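Local coordinates for catalytic domain of the nuclear inclusion protein A (nia) (PDB 1LVM) that is a chymotrypsin-type cysteine protease of the C4 family that cuts peptide substrates at specific sites, probably in the viral polyprotein, at residues 17-22 / 118-123; 21-26 / 129-134. The protein carries 1 engineered substitution. All blocks are in the same frame, centred on the assembly; numbering follows the deposited sequence.

Contact 1: residues 17-22 / 118-123; sequences RDYNPI and CLVTTN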
loop_
_atom_site.group_PDB
_atom_site.type_symbol
_atom_site.label_atom_id
_atom_site.label_comp_id
_atom_site.label_asym_id
_atom_site.label_seq_id
_atom_site.Cartn_x
_atom_site.Cartn_y
_atom_site.Cartn_z
ATOM N N ARG A 17 -12.711 -6.401 -15.250
ATOM C CA ARG A 17 -12.781 -5.137 -14.488
ATOM C C ARG A 17 -11.584 -4.281 -14.968
ATOM O O ARG A 17 -10.512 -4.818 -15.276
ATOM C CB ARG A 17 -12.611 -5.380 -13.007
ATOM C CG ARG A 17 -12.729 -4.070 -12.230
ATOM C CD ARG A 17 -12.752 -4.273 -10.674
ATOM N NE ARG A 17 -13.865 -5.077 -10.201
ATOM C CZ ARG A 17 -15.098 -4.627 -9.928
ATOM N NH1 ARG A 17 -15.402 -3.367 -10.064
ATOM N NH2 ARG A 17 -16.038 -5.476 -9.528
ATOM N N ASP A 18 -11.774 -2.963 -15.011
ATOM C CA ASP A 18 -10.692 -2.099 -15.458
ATOM C C ASP A 18 -9.935 -1.678 -14.183
ATOM O O ASP A 18 -10.478 -0.924 -13.393
ATOM C CB ASP A 18 -11.267 -0.840 -16.123
ATOM C CG ASP A 18 -10.214 -0.029 -16.802
ATOM O OD1 ASP A 18 -9.018 -0.265 -16.536
ATOM O OD2 ASP A 18 -10.588 0.843 -17.638
ATOM N N TYR A 19 -8.688 -2.133 -14.021
ATOM C CA TYR A 19 -7.927 -1.815 -12.823
ATOM C C TYR A 19 -7.013 -0.642 -13.118
ATOM O O TYR A 19 -6.231 -0.234 -12.263
ATOM C CB TYR A 19 -7.090 -3.052 -12.375
ATOM C CG TYR A 19 -7.925 -4.151 -11.828
ATOM C CD1 TYR A 19 -8.416 -4.100 -10.518
ATOM C CD2 TYR A 19 -8.317 -5.268 -12.644
ATOM C CE1 TYR A 19 -9.229 -5.110 -10.032
ATOM C CE2 TYR A 19 -9.167 -6.260 -12.114
ATOM C CZ TYR A 19 -9.594 -6.186 -10.862
ATOM O OH TYR A 19 -10.442 -7.167 -10.329
ATOM N N ASN A 20 -7.074 -0.107 -14.333
ATOM C CA ASN A 20 -6.175 1.006 -14.668
ATOM C C ASN A 20 -6.400 2.253 -13.824
ATOM O O ASN A 20 -5.437 2.966 -13.561
ATOM C CB ASN A 20 -6.271 1.278 -16.160
ATOM C CG ASN A 20 -5.702 0.092 -16.947
ATOM O OD1 ASN A 20 -4.466 -0.134 -17.010
ATOM N ND2 ASN A 20 -6.616 -0.702 -17.530
ATOM N N PRO A 21 -7.658 2.515 -13.377
ATOM C CA PRO A 21 -7.845 3.714 -12.560
ATOM C C PRO A 21 -7.078 3.565 -11.241
ATOM O O PRO A 21 -6.639 4.543 -10.650
ATOM C CB PRO A 21 -9.345 3.758 -12.344
ATOM C CG PRO A 21 -9.898 3.185 -13.684
ATOM C CD PRO A 21 -8.955 2.010 -13.889
ATOM N N ILE A 22 -6.960 2.343 -10.753
ATOM C CA ILE A 22 -6.170 2.133 -9.538
ATOM C C ILE A 22 -4.681 2.138 -9.871
ATOM O O ILE A 22 -3.863 2.852 -9.239
ATOM C CB ILE A 22 -6.535 0.783 -8.843
ATOM C CG1 ILE A 22 -7.879 0.900 -8.174
ATOM C CG2 ILE A 22 -5.460 0.445 -7.796
ATOM C CD1 ILE A 22 -8.466 -0.461 -7.688
ATOM N N CYS A 118 -7.485 -9.428 -5.359
ATOM C CA CYS A 118 -6.322 -9.607 -6.202
ATOM C C CYS A 118 -5.378 -8.439 -5.851
ATOM O O CYS A 118 -5.732 -7.463 -5.176
ATOM C CB CYS A 118 -6.674 -9.601 -7.724
ATOM S SG CYS A 118 -7.449 -8.005 -8.232
ATOM N N LEU A 119 -4.150 -8.604 -6.246
ATOM C CA LEU A 119 -3.129 -7.630 -5.992
ATOM C C LEU A 119 -2.857 -6.884 -7.281
ATOM O O LEU A 119 -2.571 -7.481 -8.317
ATOM C CB LEU A 119 -1.856 -8.326 -5.522
ATOM C CG LEU A 119 -0.674 -7.422 -5.127
ATOM C CD1 LEU A 119 -0.982 -6.747 -3.838
ATOM C CD2 LEU A 119 0.579 -8.234 -4.935
ATOM N N VAL A 120 -2.861 -5.563 -7.182
ATOM C CA VAL A 120 -2.669 -4.698 -8.343
ATOM C C VAL A 120 -1.419 -3.910 -8.256
ATOM O O VAL A 120 -1.109 -3.391 -7.191
ATOM C CB VAL A 120 -3.895 -3.742 -8.486
ATOM C CG1 VAL A 120 -3.648 -2.683 -9.706
ATOM C CG2 VAL A 120 -5.124 -4.650 -8.810
ATOM N N THR A 121 -0.661 -3.862 -9.349
ATOM C CA THR A 121 0.539 -3.094 -9.341
ATOM C C THR A 121 0.700 -2.356 -10.660
ATOM O O THR A 121 -0.159 -2.402 -11.514
ATOM C CB THR A 121 1.768 -4.000 -9.025
ATOM O OG1 THR A 121 2.016 -4.956 -10.069
ATOM C CG2 THR A 121 1.513 -4.775 -7.741
ATOM N N THR A 122 1.838 -1.679 -10.809
ATOM C CA THR A 122 2.127 -0.912 -12.003
ATOM C C THR A 122 3.617 -1.213 -12.306
ATOM O O THR A 122 4.460 -1.255 -11.393
ATOM C CB THR A 122 1.990 0.640 -11.752
ATOM O OG1 THR A 122 0.654 0.930 -11.321
ATOM C CG2 THR A 122 2.189 1.414 -13.044
ATOM N N ASN A 123 3.903 -1.406 -13.566
ATOM C CA ASN A 123 5.263 -1.642 -14.004
ATOM C C ASN A 123 5.827 -0.313 -14.537
ATOM O O ASN A 123 5.344 0.243 -15.566
ATOM C CB ASN A 123 5.302 -2.704 -15.104
ATOM C CG ASN A 123 6.718 -3.169 -15.415
ATOM O OD1 ASN A 123 7.680 -2.646 -14.873
ATOM N ND2 ASN A 123 6.844 -4.150 -16.289
#
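The Tyr19 ring lies against Cys118 and Val120, two residues of strand 116-123 that point toward it. Its inner rim meets valine: CD1 of Tyr19 is 3.7 Å from CG2 of Val120. The outer end meets sulfur, with Tyr19 OH 3.7 Å from Cys118 SG and CE1 of the same ring 3.8 Å from that sulfur. SG sits 38° off the ring normal, an oblique sulfur-aromatic contact. With chi1 at 60°, SG stands between the backbone N and the carbonyl carbon of Cys118, and this turns it to the phenol end of the ring. The other branch of Val120, CG1, stands anti to its own N (chi1 175°) and reaches Ile22, whose CG2 is 4.1 Å away; these two side chains cross at about a right angle.

One face of the Tyr19 ring carries CG of Arg17, whose NH2 is hydrogen-bonded to Thr166 O. Between Arg17 and Tyr19, Asp18 caps the turn into helix 20-23: its OD1 accepts from Asn20 N at 2.9 Å and from Asn20 ND2 at 2.6 Å, the two donors arriving from opposite faces of the carboxylate. Val164 of strand 162-165 packs on both Ile22 and Val120. The chemistry across the contact is therefore apolar and sulfur-aromatic, and the polar capping stays within 17-22, fixing the turn that presents the ring.

Contact 2: residues 21-26 / 129-134; sequences PISSTI and MSSMVS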
loop_
_atom_site.group_PDB
_atom_site.type_symbol
_atom_site.label_atom_id
_atom_site.label_comp_id
_atom_site.label_asym_id
_atom_site.label_seq_id
_atom_site.Cartn_x
_atom_site.Cartn_y
_atom_site.Cartn_z
ATOM N N PRO A 21 -7.658 2.515 -13.377
ATOM C CA PRO A 21 -7.845 3.714 -12.560
ATOM C C PRO A 21 -7.078 3.565 -11.241
ATOM O O PRO A 21 -6.639 4.543 -10.650
ATOM C CB PRO A 21 -9.345 3.758 -12.344
ATOM C CG PRO A 21 -9.898 3.185 -13.684
ATOM C CD PRO A 21 -8.955 2.010 -13.889
ATOM N N ILE A 22 -6.960 2.343 -10.753
ATOM C CA ILE A 22 -6.170 2.133 -9.538
ATOM C C ILE A 22 -4.681 2.138 -9.871
ATOM O O ILE A 22 -3.863 2.852 -9.239
ATOM C CB ILE A 22 -6.535 0.783 -8.843
ATOM C CG1 ILE A 22 -7.879 0.900 -8.174
ATOM C CG2 ILE A 22 -5.460 0.445 -7.796
ATOM C CD1 ILE A 22 -8.466 -0.461 -7.688
ATOM N N SER A 23 -4.263 1.377 -10.887
ATOM C CA SER A 23 -2.816 1.321 -11.151
ATOM C C SER A 23 -2.259 2.650 -11.578
ATOM O O SER A 23 -1.088 2.909 -11.326
ATOM C CB SER A 23 -2.450 0.246 -12.221
ATOM O OG SER A 23 -3.226 0.465 -13.333
ATOM N N SER A 24 -3.093 3.508 -12.170
ATOM C CA SER A 24 -2.588 4.809 -12.619
ATOM C C SER A 24 -2.274 5.718 -11.427
ATOM O O SER A 24 -1.591 6.745 -11.572
ATOM C CB SER A 24 -3.564 5.483 -13.613
ATOM O OG SER A 24 -4.795 5.767 -13.007
ATOM N N THR A 25 -2.723 5.329 -10.242
ATOM C CA THR A 25 -2.433 6.157 -9.042
ATOM C C THR A 25 -1.278 5.599 -8.221
ATOM O O THR A 25 -0.860 6.223 -7.225
ATOM C CB THR A 25 -3.615 6.244 -8.080
ATOM O OG1 THR A 25 -3.824 4.948 -7.467
ATOM C CG2 THR A 25 -4.892 6.637 -8.820
ATOM N N ILE A 26 -0.759 4.447 -8.607
ATOM C CA ILE A 26 0.344 3.857 -7.834
ATOM C C ILE A 26 1.670 4.560 -8.098
ATOM O O ILE A 26 1.941 4.987 -9.227
ATOM C CB ILE A 26 0.441 2.349 -8.156
ATOM C CG1 ILE A 26 -0.817 1.692 -7.658
ATOM C CG2 ILE A 26 1.798 1.775 -7.611
ATOM C CD1 ILE A 26 -0.889 0.166 -8.006
ATOM N N MET A 129 4.566 3.315 -17.910
ATOM C CA MET A 129 4.117 2.473 -16.820
ATOM C C MET A 129 2.889 1.684 -17.283
ATOM O O MET A 129 1.997 2.220 -17.924
ATOM C CB MET A 129 3.736 3.337 -15.627
ATOM C CG MET A 129 2.720 4.411 -15.999
ATOM S SD MET A 129 2.134 5.427 -14.616
ATOM C CE MET A 129 0.718 4.490 -14.071
ATOM N N SER A 130 2.867 0.404 -16.950
ATOM C CA SER A 130 1.785 -0.500 -17.284
ATOM C C SER A 130 1.190 -1.209 -16.039
ATOM O O SER A 130 1.932 -1.673 -15.161
ATOM C CB SER A 130 2.316 -1.566 -18.212
ATOM O OG SER A 130 3.478 -2.055 -17.592
ATOM N N SER A 131 -0.142 -1.264 -15.993
ATOM C CA SER A 131 -0.895 -1.929 -14.942
ATOM C C SER A 131 -0.767 -3.463 -14.925
ATOM O O SER A 131 -0.753 -4.073 -16.000
ATOM C CB SER A 131 -2.336 -1.557 -15.140
ATOM O OG SER A 131 -2.762 -1.932 -16.433
ATOM N N MET A 132 -0.752 -4.083 -13.726
ATOM C CA MET A 132 -0.588 -5.530 -13.593
ATOM C C MET A 132 -1.561 -6.020 -12.541
ATOM O O MET A 132 -1.773 -5.307 -11.572
ATOM C CB MET A 132 0.852 -5.790 -13.216
ATOM C CG MET A 132 1.793 -5.095 -14.216
ATOM S SD MET A 132 3.562 -5.399 -13.901
ATOM C CE MET A 132 3.633 -6.908 -13.748
ATOM N N VAL A 133 -2.159 -7.208 -12.744
ATOM C CA VAL A 133 -3.157 -7.748 -11.816
ATOM C C VAL A 133 -2.818 -9.199 -11.615
ATOM O O VAL A 133 -2.475 -9.927 -12.561
ATOM C CB VAL A 133 -4.548 -7.702 -12.426
ATOM C CG1 VAL A 133 -5.629 -7.894 -11.320
ATOM C CG2 VAL A 133 -4.751 -6.364 -13.072
ATOM N N SER A 134 -2.942 -9.621 -10.369
ATOM C CA SER A 134 -2.555 -10.967 -10.015
ATOM C C SER A 134 -3.756 -11.869 -10.072
ATOM O O SER A 134 -4.879 -11.452 -10.315
ATOM C CB SER A 134 -2.008 -10.988 -8.564
ATOM O OG SER A 134 -3.114 -10.902 -7.673
#
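Met129 reaches the turn after helix 20-23 through its last atom. From CB, which leaves the backbone toward 21-26, the chain starts between the backbone N and the carbonyl carbon (chi1 54°), runs extended through CG to SD, then bends at chi3 (-90°). That bend brings the methyl CE to within 3.6 Å of Ser24 CA and 3.6 Å of Ser23 O, while Ser24 CB lies farther off at 4.4 Å. The methionine is poorly ordered, so the exact place of its tip deserves some caution. The Ser23 carbonyl that CE touches is already engaged: it accepts from Ile26 N at 3.1 Å, closing a type I turn, and also bonds Thr122 OG1. Just before it, Ile22 O takes both Thr25 N and Thr25 OG1, the hydroxyl lying in the carbonyl plane on a lone pair at 2.7 Å.

Beside Met129's contact, Ser23 faces Ser131 at the closest backbone approach, 5.4 Å between their CA atoms. Their hydroxyls have other partners: Tyr19 O for Ser23 OG and Asn20 OD1 for Ser131 OG. The turn from Ser23 to Ile26 thus lies over the start of strand 130-142, which pairs with strand 116-123, and leads into strand 26-33 of the other sheet.

In the fold
Contacts 1 and 2 follow one short piece of chain across two neighbouring antiparallel strands of the six-stranded barrel, and their centres are about 4 Å apart. Both use helix 20-23 and share Pro21 and Ile22. On the barrel side, the two strands are tied to each other: Asn123 N of contact 1 lies 2.5 Å from Ser130 O of contact 2, a probable hydrogen bond, and Asn123 CB packs 3.4 Å from Met132 SD. Together the contacts lay the entry to strand 26-33 against the barrel, so that the helix and the turn after it connect the barrel to the sheet that holds this strand in the chymotrypsin-like fold. Each contact is centred about 12 Å from the centre of the chain.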